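Acyltransferase (Actinoplanes teichomyceticus, PDB 4Q38) probably transfers long aliphatic acyl chains from acyl-CoA to the amino sugar of glycopeptide antibiotics such as teicoplanin. Local coordinates at residues Leu155-Leu158 and Gly159-Val162; Gln177-Thr180 and Thr181-Leu184; Val127-Phe130 and Leu131-Pro135; Ile293-Phe296 and Val297-Asn301; Ala163-Arg166 and Arg167-Gln171. All blocks are in the same frame, centred on the assembly; numbering follows the deposited sequence.

Interaction 1. Residues Leu155-Leu158 and Gly159-Val162; sequences LTQL and GELV
Leu161 and Val162 reach back one turn to Gln157 and Leu158 near the start of helix 157-169, at the edge of the sugar pocket. The backbone bonds come first: Leu161 N to Gln157 O and Val162 N to Leu158 O, both 2.9 Å, are regular i to i+4 helix bonds. Just before them, Gly159 N gives a weak bond to Thr156 O at 3.0 Å, bent to 128°.

Among the polar side chains, Gln157 and Glu160 both run extended beyond CG and slant across each other, with amide and carboxylate planes 80° apart. Gln157 CG approaches Glu160 CD to 3.8 Å. The buried carboxylate is held by two backbone donors, Trp215 N on OE1 and Glu214 N on OE2, which fix its rotation. The Gln157 side chain lies about 4 Å from the bound decanoyl glucosamine at the nearest atoms.

The apolar contacts run along the helix. Leu161 CG, anti to its own carbonyl carbon (chi1 -64°), folds back over the preceding turn and comes 4.0 Å from Gln157 CG. Leu158 CD1 and Val162 CG2 meet at 4.1 Å.

Phe130 of helix 125-143 packs against Leu155 and Leu158, Leu161 rests on Thr180 of helix 177-184, and the Pro213 loop lies against Gln157 and Glu160.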
# COMPACT_ATOMS: atom_id res chain seq x y z
N LEU A 155 5.54 -5.14 7.59
CA LEU A 155 4.82 -6.11 6.78
C LEU A 155 3.36 -6.33 7.21
O LEU A 155 2.58 -6.85 6.42
CB LEU A 155 5.59 -7.45 6.72
CG LEU A 155 6.98 -7.37 6.07
CD1 LEU A 155 7.70 -8.72 6.13
CD2 LEU A 155 6.91 -6.88 4.63
N THR A 156 3.01 -5.95 8.44
CA THR A 156 1.64 -6.08 8.96
C THR A 156 0.60 -5.26 8.20
O THR A 156 -0.60 -5.51 8.36
CB THR A 156 1.48 -5.68 10.45
OG1 THR A 156 1.79 -4.29 10.62
CG2 THR A 156 2.36 -6.55 11.36
N GLN A 157 1.02 -4.28 7.39
CA GLN A 157 0.01 -3.60 6.58
C GLN A 157 -0.74 -4.56 5.65
O GLN A 157 -1.83 -4.23 5.18
CB GLN A 157 0.51 -2.36 5.81
CG GLN A 157 -0.69 -1.47 5.42
CD GLN A 157 -0.34 -0.12 4.82
OE1 GLN A 157 -1.11 0.86 4.96
NE2 GLN A 157 0.79 -0.04 4.16
N LEU A 158 -0.17 -5.74 5.38
CA LEU A 158 -0.91 -6.73 4.59
C LEU A 158 -2.27 -6.99 5.21
O LEU A 158 -3.29 -6.99 4.52
CB LEU A 158 -0.13 -8.05 4.46
CG LEU A 158 -0.89 -9.16 3.72
CD1 LEU A 158 -1.17 -8.79 2.26
CD2 LEU A 158 -0.15 -10.49 3.82
N GLY A 159 -2.30 -7.22 6.52
CA GLY A 159 -3.56 -7.48 7.21
C GLY A 159 -4.56 -6.35 7.08
O GLY A 159 -5.74 -6.57 6.84
N GLU A 160 -4.07 -5.12 7.23
CA GLU A 160 -4.90 -3.92 7.09
C GLU A 160 -5.53 -3.87 5.70
O GLU A 160 -6.72 -3.59 5.56
CB GLU A 160 -4.02 -2.67 7.33
CG GLU A 160 -4.71 -1.33 7.06
CD GLU A 160 -3.77 -0.14 7.23
OE1 GLU A 160 -3.08 -0.09 8.27
OE2 GLU A 160 -3.72 0.74 6.34
N LEU A 161 -4.73 -4.15 4.68
CA LEU A 161 -5.20 -4.04 3.29
C LEU A 161 -6.17 -5.17 2.95
O LEU A 161 -7.12 -4.97 2.21
CB LEU A 161 -4.01 -4.03 2.33
CG LEU A 161 -3.05 -2.82 2.47
CD1 LEU A 161 -1.72 -3.13 1.78
CD2 LEU A 161 -3.67 -1.54 1.90
N VAL A 162 -5.93 -6.36 3.52
CA VAL A 162 -6.89 -7.45 3.41
C VAL A 162 -8.24 -7.03 4.05
O VAL A 162 -9.29 -7.14 3.42
CB VAL A 162 -6.34 -8.75 4.03
CG1 VAL A 162 -7.39 -9.85 4.02
CG2 VAL A 162 -5.11 -9.20 3.25

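Interaction 2. Residues Gln177-Thr180 and Thr181-Leu184; sequences QWWT and TYHL. With TEC (2-amino-6-O-decanoyl-2-deoxy-beta-D-glucopyranose), chain E.
Trp179, Tyr182 and His183 form an aromatic cluster on helix 177-184 that backs the sugar pocket. His183 points its edge at one face of the Trp179 indole in a T-shaped pair with planes at 90°, its CE1 3.3 Å above the ring plane. The opposite face of the indole receives the glucosamine, with TEC C2 3.9 Å above it. Tyr182 meets the six-membered ring obliquely, at 39°; Trp179 CZ3 sits 3.7 Å above the centre of the tyrosine ring. Trp178 turns an edge to the same sugar, and its CZ2 lies 2.9 Å from TEC O1.

Two side-chain bonds return to backbone carbonyls of the turn before. The Thr181 hydroxyl, lodged between its own backbone N and carbonyl carbon (chi1 66°), donates from OG1 to Trp178 O at 2.7 Å. His183 ND1 gives a weak bond to Trp179 O at 3.3 Å, while its NE2 probably hydrogen-bonds to the Gln157 amide.

Thr180 and Leu184 pack on Phe130 of helix 125-143. The cluster itself lies over Leu188 of strand 188-191, and Gln195 of strand 194-200 touches Trp179 and His183.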
# COMPACT_ATOMS: atom_id res chain seq x y z
N GLN A 177 -2.09 -4.35 -4.48
CA GLN A 177 -0.78 -4.95 -4.79
C GLN A 177 0.28 -3.96 -5.29
O GLN A 177 1.46 -4.23 -5.12
CB GLN A 177 -0.91 -6.13 -5.77
CG GLN A 177 -1.43 -5.78 -7.16
CD GLN A 177 -2.94 -5.71 -7.24
OE1 GLN A 177 -3.63 -5.76 -6.22
NE2 GLN A 177 -3.46 -5.61 -8.45
N TRP A 178 -0.13 -2.85 -5.91
CA TRP A 178 0.84 -1.84 -6.32
C TRP A 178 1.55 -1.29 -5.11
O TRP A 178 2.76 -1.07 -5.14
CB TRP A 178 0.20 -0.73 -7.16
CG TRP A 178 -0.62 0.26 -6.37
CD1 TRP A 178 -2.00 0.23 -6.13
CD2 TRP A 178 -0.14 1.47 -5.68
NE1 TRP A 178 -2.38 1.31 -5.36
CE2 TRP A 178 -1.31 2.09 -5.07
CE3 TRP A 178 1.11 2.07 -5.52
CZ2 TRP A 178 -1.22 3.26 -4.33
CZ3 TRP A 178 1.19 3.26 -4.78
CH2 TRP A 178 0.05 3.84 -4.19
N TRP A 179 0.79 -1.08 -4.04
CA TRP A 179 1.32 -0.51 -2.80
C TRP A 179 2.18 -1.47 -2.03
O TRP A 179 3.23 -1.09 -1.51
CB TRP A 179 0.19 0.06 -1.94
CG TRP A 179 0.63 0.69 -0.65
CD1 TRP A 179 0.23 0.36 0.64
CD2 TRP A 179 1.59 1.79 -0.49
NE1 TRP A 179 0.85 1.16 1.56
CE2 TRP A 179 1.68 2.04 0.96
CE3 TRP A 179 2.36 2.57 -1.36
CZ2 TRP A 179 2.50 3.02 1.49
CZ3 TRP A 179 3.19 3.56 -0.81
CH2 TRP A 179 3.25 3.78 0.58
N THR A 180 1.77 -2.74 -1.96
CA THR A 180 2.60 -3.74 -1.26
C THR A 180 3.95 -4.02 -1.95
O THR A 180 4.82 -4.61 -1.33
CB THR A 180 1.87 -5.07 -0.97
OG1 THR A 180 1.27 -5.55 -2.16
CG2 THR A 180 0.77 -4.88 0.10
N THR A 181 4.14 -3.58 -3.20
CA THR A 181 5.47 -3.69 -3.82
C THR A 181 6.50 -2.87 -3.06
O THR A 181 7.69 -3.17 -3.12
CB THR A 181 5.55 -3.27 -5.32
OG1 THR A 181 5.30 -1.86 -5.47
CG2 THR A 181 4.59 -4.06 -6.21
N TYR A 182 6.05 -1.82 -2.37
CA TYR A 182 6.95 -1.00 -1.55
C TYR A 182 7.45 -1.81 -0.36
O TYR A 182 8.66 -1.87 -0.10
CB TYR A 182 6.27 0.28 -1.06
CG TYR A 182 6.15 1.38 -2.10
CD1 TYR A 182 5.23 1.30 -3.15
CD2 TYR A 182 6.93 2.54 -2.00
CE1 TYR A 182 5.11 2.32 -4.09
CE2 TYR A 182 6.81 3.57 -2.94
CZ TYR A 182 5.90 3.45 -3.98
OH TYR A 182 5.78 4.46 -4.90
N HIS A 183 6.52 -2.43 0.37
CA HIS A 183 6.90 -3.23 1.53
C HIS A 183 7.79 -4.36 1.10
O HIS A 183 8.81 -4.63 1.73
CB HIS A 183 5.68 -3.82 2.24
CG HIS A 183 4.56 -2.85 2.47
ND1 HIS A 183 3.94 -2.19 1.47
CD2 HIS A 183 3.92 -2.45 3.65
CE1 HIS A 183 2.97 -1.41 1.97
NE2 HIS A 183 2.94 -1.58 3.30
N LEU A 184 7.41 -5.03 0.01
CA LEU A 184 8.11 -6.24 -0.47
C LEU A 184 9.47 -5.97 -1.12
O LEU A 184 10.30 -6.88 -1.23
CB LEU A 184 7.21 -7.03 -1.44
CG LEU A 184 5.96 -7.67 -0.81
CD1 LEU A 184 5.06 -8.30 -1.88
CD2 LEU A 184 6.32 -8.68 0.25
CAV TEC E . -1.21 16.30 8.60
CAU TEC E . -0.40 15.06 8.87
CAT TEC E . 0.71 14.85 7.87
CAS TEC E . 0.23 15.09 6.46
CAR TEC E . 1.11 14.34 5.50
CAQ TEC E . 0.31 13.20 4.97
CAP TEC E . 1.05 12.37 3.98
CAO TEC E . 0.30 11.08 3.89
CAN TEC E . 0.48 10.45 2.57
CAM TEC E . -0.04 9.04 2.56
OAW TEC E . -0.44 8.50 3.56
O6 TEC E . -0.14 8.52 1.32
C6 TEC E . 0.40 7.24 1.03
C5 TEC E . -0.69 6.21 0.65
O5 TEC E . -0.39 5.52 -0.52
C1 TEC E . -1.71 5.01 -0.84
O1 TEC E . -2.04 4.85 -2.09
C2 TEC E . -1.89 3.73 -0.08
N2 TEC E . -3.21 3.20 -0.40
C3 TEC E . -1.92 4.22 1.29
O3 TEC E . -1.74 3.07 1.92
C4 TEC E . -0.80 5.15 1.68
O4 TEC E . -1.14 5.76 2.77

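Interaction 3. Residues Val127-Phe130 and Leu131-Pro135; sequences VYVF and LATVP
Val127 O and Tyr128 O take regular helical bonds from Leu131 N (2.8 Å) and Ala132 N (2.9 Å), but the next turn is disturbed because Pro135 N brings no hydrogen to it. This is a proline kink in the middle of helix 125-143. Phe130 O is approached by two donors there: Thr133 N at 3.0 Å, standing well above the carbonyl plane, and Val134 N through a weak bond bent to 121°.

Thr133 ties its side chain into the distorted turn. Its OG1 lies anti to its own carbonyl carbon (chi1 -50°), which brings the hydroxyl back along the helix to donate to Val129 O at 2.6 Å, tilted 32° from that carbonyl's plane. The side chains of Val129 and Thr133 lie alongside each other and point the same way. The hydroxyl is also hydrogen-bonded to His94 ND1 on helix 84-98, so this buried oxygen links the kinked turn to a neighbouring helix.

The remaining side-chain contacts are apolar. Leu131 spreads back over the previous turn, its CD1 4.3 Å from Val127 CG1 and also near Tyr128 CD1, whose ring it meets obliquely. The Tyr128 ring carries its hydroxyl to Ile73 O in another part of the fold. Val129 packs on Leu90 and Ile97 of helix 84-98 and Val127 on Val162 of helix 157-169; helix 177-184 also lies against the kinked helix. Within its own helix the Phe130 ring slants across Val134, with CD1 3.8 Å from Val134 CG2.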
# COMPACT_ATOMS: atom_id res chain seq x y z
N VAL A 127 -2.17 -11.79 -2.18
CA VAL A 127 -1.79 -12.27 -0.85
C VAL A 127 -0.77 -13.41 -0.99
O VAL A 127 0.23 -13.46 -0.24
CB VAL A 127 -3.02 -12.72 -0.04
CG1 VAL A 127 -2.59 -13.27 1.32
CG2 VAL A 127 -3.98 -11.56 0.14
N TYR A 128 -1.00 -14.32 -1.94
CA TYR A 128 -0.05 -15.42 -2.18
C TYR A 128 1.29 -14.88 -2.68
O TYR A 128 2.35 -15.36 -2.28
CB TYR A 128 -0.61 -16.47 -3.16
CG TYR A 128 -1.89 -17.09 -2.67
CD1 TYR A 128 -1.93 -17.77 -1.44
CD2 TYR A 128 -3.07 -16.95 -3.38
CE1 TYR A 128 -3.11 -18.30 -0.96
CE2 TYR A 128 -4.27 -17.47 -2.91
CZ TYR A 128 -4.27 -18.15 -1.70
OH TYR A 128 -5.44 -18.67 -1.22
N VAL A 129 1.23 -13.88 -3.57
CA VAL A 129 2.44 -13.16 -3.98
C VAL A 129 3.18 -12.64 -2.75
O VAL A 129 4.39 -12.86 -2.63
CB VAL A 129 2.15 -11.98 -4.93
CG1 VAL A 129 3.44 -11.22 -5.23
CG2 VAL A 129 1.55 -12.47 -6.23
N PHE A 130 2.45 -11.98 -1.85
CA PHE A 130 3.06 -11.39 -0.66
C PHE A 130 3.70 -12.48 0.20
O PHE A 130 4.87 -12.37 0.58
CB PHE A 130 2.00 -10.60 0.15
CG PHE A 130 2.58 -9.66 1.19
CD1 PHE A 130 3.11 -10.15 2.39
CD2 PHE A 130 2.54 -8.28 0.99
CE1 PHE A 130 3.62 -9.28 3.35
CE2 PHE A 130 3.05 -7.41 1.94
CZ PHE A 130 3.58 -7.90 3.13
N LEU A 131 2.93 -13.54 0.49
CA LEU A 131 3.43 -14.67 1.30
C LEU A 131 4.69 -15.31 0.69
O LEU A 131 5.63 -15.64 1.41
CB LEU A 131 2.34 -15.75 1.47
CG LEU A 131 1.08 -15.35 2.25
CD1 LEU A 131 0.05 -16.46 2.28
CD2 LEU A 131 1.43 -14.89 3.66
N ALA A 132 4.68 -15.48 -0.62
CA ALA A 132 5.80 -16.12 -1.31
C ALA A 132 7.05 -15.23 -1.28
O ALA A 132 8.17 -15.72 -1.44
CB ALA A 132 5.42 -16.44 -2.74
N THR A 133 6.84 -13.93 -1.06
CA THR A 133 7.92 -12.94 -1.16
C THR A 133 8.46 -12.55 0.22
O THR A 133 9.52 -11.92 0.31
CB THR A 133 7.45 -11.71 -1.96
OG1 THR A 133 6.86 -12.15 -3.19
CG2 THR A 133 8.59 -10.74 -2.27
N VAL A 134 7.76 -12.94 1.28
CA VAL A 134 8.19 -12.63 2.64
C VAL A 134 9.64 -13.08 2.92
O VAL A 134 10.43 -12.29 3.47
CB VAL A 134 7.21 -13.17 3.72
CG1 VAL A 134 7.84 -13.17 5.10
CG2 VAL A 134 5.92 -12.36 3.72
N PRO A 135 10.01 -14.34 2.56
CA PRO A 135 11.38 -14.76 2.86
C PRO A 135 12.43 -13.87 2.19
O PRO A 135 13.40 -13.47 2.84
CB PRO A 135 11.45 -16.19 2.30
CG PRO A 135 10.03 -16.68 2.32
CD PRO A 135 9.21 -15.45 2.00

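Interaction 4. Residues Ile293-Phe296 and Val297-Asn301; sequences ILEF and VFRYN. With COA (coenzyme A), chain D.
Phe296 and Arg299 meet at the C-terminal end of helix 290-298, in the GNAT-like domain, where the helix lines the coenzyme A site. Phe296 is the first shell: one face of its ring lies under the pantetheine arm, with COA C2P 3.4 Å above the ring centre, and Glu295 CG backs the opposite face. Phe296 O accepts a hydrogen bond from the adenine amino group, COA N6A, at 3.0 Å. A single residue therefore touches both ends of the folded cofactor, and its ring also touches the bound sugar. Val297 CG1 lies beside the adenine.

The next shell is the pair Glu295 and Arg299. The glutamate chain bends at chi2 (68°), so that OE2 meets Arg299 NH1 in a salt bridge of 2.9 Å, at the edge of the guanidinium and on the anti side of the carboxylate; the two planes stand 72° apart. The bridge is extended on both sides: Glu214 pairs with Arg299 NH2, and Lys168 of helix 157-169 with Glu295 OE1. Water 1 donates to Glu295 OE1 at 2.6 Å and to Tyr300 O at 2.7 Å.

Farther out, the helix ends as Arg299 turns to positive phi (48°). Leu294 O accepts both Phe298 N (2.9 Å) and Tyr300 N (3.2 Å), which arrive from opposite faces of its plane. The chain after the turn folds back onto the helix, where Leu294 and Tyr300 lie side by side, their CB atoms 3.6 Å apart.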
# COMPACT_ATOMS: atom_id res chain seq x y z
N ILE A 293 -10.07 11.41 -1.15
CA ILE A 293 -10.66 11.64 0.17
C ILE A 293 -11.83 10.67 0.42
O ILE A 293 -12.05 10.22 1.54
CB ILE A 293 -11.03 13.13 0.43
CG1 ILE A 293 -11.18 13.40 1.93
CG2 ILE A 293 -12.27 13.56 -0.34
CD1 ILE A 293 -11.18 14.88 2.31
N LEU A 294 -12.56 10.33 -0.64
CA LEU A 294 -13.68 9.40 -0.51
C LEU A 294 -13.16 7.99 -0.20
O LEU A 294 -13.73 7.28 0.64
CB LEU A 294 -14.56 9.42 -1.76
CG LEU A 294 -15.48 10.65 -1.92
CD1 LEU A 294 -16.02 10.76 -3.34
CD2 LEU A 294 -16.61 10.64 -0.91
N GLU A 295 -12.05 7.60 -0.84
CA GLU A 295 -11.39 6.31 -0.52
C GLU A 295 -11.01 6.27 0.95
O GLU A 295 -11.42 5.36 1.68
CB GLU A 295 -10.17 6.07 -1.42
CG GLU A 295 -9.25 4.92 -0.99
CD GLU A 295 -9.88 3.54 -1.13
OE1 GLU A 295 -10.85 3.38 -1.89
OE2 GLU A 295 -9.40 2.60 -0.46
N PHE A 296 -10.25 7.26 1.40
CA PHE A 296 -9.71 7.20 2.76
C PHE A 296 -10.66 7.51 3.90
O PHE A 296 -10.42 7.08 5.04
CB PHE A 296 -8.42 8.02 2.85
CG PHE A 296 -7.29 7.40 2.10
CD1 PHE A 296 -6.70 6.22 2.57
CD2 PHE A 296 -6.83 7.95 0.92
CE1 PHE A 296 -5.66 5.61 1.88
CE2 PHE A 296 -5.79 7.35 0.21
CZ PHE A 296 -5.21 6.18 0.70
N VAL A 297 -11.74 8.23 3.61
CA VAL A 297 -12.74 8.51 4.64
C VAL A 297 -13.85 7.45 4.66
O VAL A 297 -14.34 7.11 5.73
CB VAL A 297 -13.33 9.94 4.51
CG1 VAL A 297 -14.46 10.18 5.49
CG2 VAL A 297 -12.23 10.97 4.75
N PHE A 298 -14.22 6.94 3.50
CA PHE A 298 -15.35 6.01 3.39
C PHE A 298 -15.05 4.67 2.72
O PHE A 298 -15.93 3.80 2.68
CB PHE A 298 -16.49 6.64 2.59
CG PHE A 298 -16.99 7.95 3.13
CD1 PHE A 298 -17.79 7.99 4.27
CD2 PHE A 298 -16.68 9.14 2.48
CE1 PHE A 298 -18.27 9.20 4.76
CE2 PHE A 298 -17.16 10.36 2.97
CZ PHE A 298 -17.95 10.38 4.10
N ARG A 299 -13.84 4.50 2.18
CA ARG A 299 -13.53 3.38 1.27
C ARG A 299 -14.63 3.31 0.22
O ARG A 299 -15.28 2.27 0.04
CB ARG A 299 -13.39 2.04 2.02
CG ARG A 299 -12.29 2.00 3.07
CD ARG A 299 -10.90 2.22 2.48
NE ARG A 299 -9.93 2.47 3.54
CZ ARG A 299 -8.65 2.75 3.34
NH1 ARG A 299 -8.16 2.81 2.10
NH2 ARG A 299 -7.84 2.98 4.37
N TYR A 300 -14.83 4.44 -0.45
CA TYR A 300 -15.95 4.66 -1.34
C TYR A 300 -15.99 3.65 -2.48
O TYR A 300 -14.99 3.44 -3.17
CB TYR A 300 -15.90 6.08 -1.90
CG TYR A 300 -17.12 6.48 -2.68
CD1 TYR A 300 -18.38 6.56 -2.07
CD2 TYR A 300 -17.03 6.79 -4.04
CE1 TYR A 300 -19.50 6.92 -2.79
CE2 TYR A 300 -18.15 7.16 -4.77
CZ TYR A 300 -19.38 7.22 -4.14
OH TYR A 300 -20.50 7.58 -4.86
N ASN A 301 -17.15 3.04 -2.67
CA ASN A 301 -17.37 2.12 -3.77
C ASN A 301 -18.66 2.44 -4.53
O ASN A 301 -19.48 1.56 -4.81
CB ASN A 301 -17.36 0.67 -3.27
CG ASN A 301 -17.33 -0.35 -4.39
OD1 ASN A 301 -17.96 -1.40 -4.30
ND2 ASN A 301 -16.61 -0.05 -5.47
N1A COA D . -12.76 8.34 8.41
C2A COA D . -13.77 8.83 9.16
N3A COA D . -13.60 9.74 10.14
C4A COA D . -12.36 10.22 10.41
C5A COA D . -11.20 9.74 9.64
C6A COA D . -11.47 8.74 8.58
N6A COA D . -10.48 8.23 7.80
N7A COA D . -10.13 10.38 10.13
C8A COA D . -10.55 11.20 11.12
N9A COA D . -11.88 11.10 11.30
C1B COA D . -12.70 11.85 12.27
C2B COA D . -12.21 11.73 13.70
O2B COA D . -12.78 10.59 14.34
C3B COA D . -12.67 13.05 14.30
O3B COA D . -14.07 12.97 14.53
P3B COA D . -14.86 13.92 15.58
O7A COA D . -14.46 13.36 16.91
O8A COA D . -16.30 13.72 15.16
O9A COA D . -14.36 15.32 15.33
C4B COA D . -12.44 14.02 13.14
O4B COA D . -12.62 13.24 11.96
C5B COA D . -11.07 14.70 13.15
O5B COA D . -10.04 13.71 13.00
P1A COA D . -8.48 14.04 13.21
O1A COA D . -8.13 14.15 14.67
O2A COA D . -8.15 15.18 12.29
O3A COA D . -7.78 12.71 12.60
P2A COA D . -7.47 11.35 13.41
O4A COA D . -6.12 11.47 14.07
O5A COA D . -8.64 10.93 14.25
O6A COA D . -7.38 10.32 12.18
CBP COA D . -6.07 9.18 10.44
CCP COA D . -6.37 10.47 11.18
CDP COA D . -5.03 9.53 9.39
CEP COA D . -5.51 8.17 11.42
CAP COA D . -7.36 8.63 9.77
OAP COA D . -7.95 9.63 8.95
C9P COA D . -7.20 7.38 8.92
O9P COA D . -7.07 6.29 9.45
N8P COA D . -7.26 7.52 7.60
C7P COA D . -6.96 6.44 6.68
C6P COA D . -5.49 6.45 6.27
C5P COA D . -5.16 7.70 5.48
O5P COA D . -6.04 8.48 5.14
N4P COA D . -3.86 7.90 5.21
C3P COA D . -3.41 8.92 4.26
C2P COA D . -3.59 8.51 2.81
S1P COA D . -3.00 9.83 1.70
O HOH W 1 -12.62 4.73 -3.21
O HOH W 2 -10.90 4.34 5.58

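Interaction 5. Residues Ala163-Arg166 and Arg167-Gln171; sequences AIHR and RKYGQ
His165 and Gln171 close the tight side of this helix end. His165 swings its ring out anti to its own backbone N (chi1 -176°), and ND1 donates to Gln171 O at 2.8 Å. The oxygen lies in the plane of the ring, although the bond is bent to 133°. Tyr169 approaches over a face of the same imidazole, its CD2 3.5 Å above the ring centre; the two rings are oblique. The other ring nitrogen, NE2, is hydrogen-bonded to Tyr116 OH. With its face packed and both nitrogens engaged, the buried histidine is held in rotation as well as in place. Gln171 O also receives a CA-H...O contact from Arg166 CA at 3.5 Å.

The other side is looser and charged. Arg166 runs past the turn, one face of its guanidinium 4.2 Å from Gln171 C. Its NH1 donates to water 3 at 2.8 Å, and that water makes a long, weak link to Gly170 O, while Asp69 and Glu72 bind NE and NH2 in salt bridges. Arg167, largely exposed, bends at chi3 and brings NH2 to 4.1 Å from Ile164 CG1, which sits over a face of the guanidinium. Glu214 pairs with the same NH2.

Regular backbone bonds run up to Tyr169 N, and the last, from Gly170 N to Arg166 O, is 2.9 Å. Gly170 then takes a positive phi of 102°, so helix 157-169 ends, as many helices do, at a glycine of positive phi in the C' position.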
# COMPACT_ATOMS: atom_id res chain seq x y z
N ALA A 163 -8.19 -6.52 5.29
CA ALA A 163 -9.40 -6.04 5.99
C ALA A 163 -10.14 -4.96 5.21
O ALA A 163 -11.37 -4.99 5.11
CB ALA A 163 -9.05 -5.54 7.38
N ILE A 164 -9.38 -4.03 4.63
CA ILE A 164 -9.94 -2.97 3.78
C ILE A 164 -10.68 -3.55 2.58
O ILE A 164 -11.77 -3.09 2.25
CB ILE A 164 -8.85 -1.98 3.31
CG1 ILE A 164 -8.48 -1.01 4.46
CG2 ILE A 164 -9.28 -1.23 2.05
CD1 ILE A 164 -7.12 -0.34 4.27
N HIS A 165 -10.11 -4.55 1.92
CA HIS A 165 -10.81 -5.16 0.78
C HIS A 165 -12.19 -5.62 1.17
O HIS A 165 -13.17 -5.33 0.48
CB HIS A 165 -10.01 -6.31 0.16
CG HIS A 165 -10.67 -6.90 -1.06
ND1 HIS A 165 -11.75 -7.71 -0.99
CD2 HIS A 165 -10.39 -6.75 -2.42
CE1 HIS A 165 -12.13 -8.06 -2.22
NE2 HIS A 165 -11.30 -7.48 -3.10
N ARG A 166 -12.28 -6.32 2.30
CA ARG A 166 -13.54 -6.90 2.75
C ARG A 166 -14.54 -5.83 3.17
O ARG A 166 -15.73 -5.95 2.87
CB ARG A 166 -13.31 -7.90 3.88
CG ARG A 166 -14.57 -8.61 4.37
CD ARG A 166 -14.25 -9.64 5.45
NE ARG A 166 -13.43 -10.74 4.93
CZ ARG A 166 -13.92 -11.86 4.39
NH1 ARG A 166 -15.23 -12.05 4.28
NH2 ARG A 166 -13.08 -12.80 3.96
N ARG A 167 -14.07 -4.79 3.85
CA ARG A 167 -14.95 -3.66 4.21
C ARG A 167 -15.51 -3.00 2.95
O ARG A 167 -16.70 -2.68 2.88
CB ARG A 167 -14.19 -2.64 5.08
CG ARG A 167 -15.02 -1.46 5.59
CD ARG A 167 -14.14 -0.31 6.06
NE ARG A 167 -13.00 -0.78 6.86
CZ ARG A 167 -11.84 -0.14 6.99
NH1 ARG A 167 -11.61 1.02 6.39
NH2 ARG A 167 -10.88 -0.68 7.74
N LYS A 168 -14.65 -2.80 1.97
CA LYS A 168 -15.00 -2.07 0.75
C LYS A 168 -15.93 -2.84 -0.20
O LYS A 168 -16.88 -2.27 -0.75
CB LYS A 168 -13.72 -1.65 0.02
CG LYS A 168 -13.93 -0.69 -1.13
CD LYS A 168 -12.60 -0.20 -1.68
CE LYS A 168 -12.81 0.77 -2.82
NZ LYS A 168 -11.53 1.15 -3.48
N TYR A 169 -15.65 -4.13 -0.39
CA TYR A 169 -16.32 -4.92 -1.43
C TYR A 169 -17.25 -6.01 -0.92
O TYR A 169 -18.13 -6.47 -1.66
CB TYR A 169 -15.29 -5.53 -2.38
CG TYR A 169 -14.39 -4.52 -3.06
CD1 TYR A 169 -14.87 -3.69 -4.07
CD2 TYR A 169 -13.05 -4.42 -2.70
CE1 TYR A 169 -14.04 -2.77 -4.69
CE2 TYR A 169 -12.21 -3.51 -3.32
CZ TYR A 169 -12.71 -2.68 -4.31
OH TYR A 169 -11.87 -1.78 -4.92
N GLY A 170 -17.04 -6.45 0.31
CA GLY A 170 -17.92 -7.42 0.95
C GLY A 170 -17.43 -8.86 0.99
O GLY A 170 -18.04 -9.70 1.66
N GLN A 171 -16.36 -9.17 0.27
CA GLN A 171 -15.76 -10.50 0.33
C GLN A 171 -14.24 -10.40 0.41
O GLN A 171 -13.68 -9.31 0.26
CB GLN A 171 -16.21 -11.39 -0.84
CG GLN A 171 -15.55 -11.10 -2.18
CD GLN A 171 -16.03 -9.81 -2.80
OE1 GLN A 171 -15.32 -8.81 -2.81
NE2 GLN A 171 -17.25 -9.82 -3.33
O HOH W 3 -17.44 -10.51 4.86

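Interactions 1 and 5 occupy successive turns of helix 157-169, their centres 13 Å apart. Interactions 1 and 2 meet beside the sugar pocket through Gln157 and His183, and Leu161 CD1 also packs 3.5 Å from Thr180 CG2. Phe130 of interaction 3 joins both: its CD1 lies 3.6 Å from Leu158 CD2 and its CD2 3.8 Å from Leu184 CD1, although its side chain is about 12 Å from the glucosamine at the nearest atoms. Across the pocket, interaction 4 brings in the cofactor. Its link to interaction 5 is the salt bridge of Lys168 NZ with Glu295 OE1, 2.8 Å, joining the helical N-terminal part to the GNAT-like part.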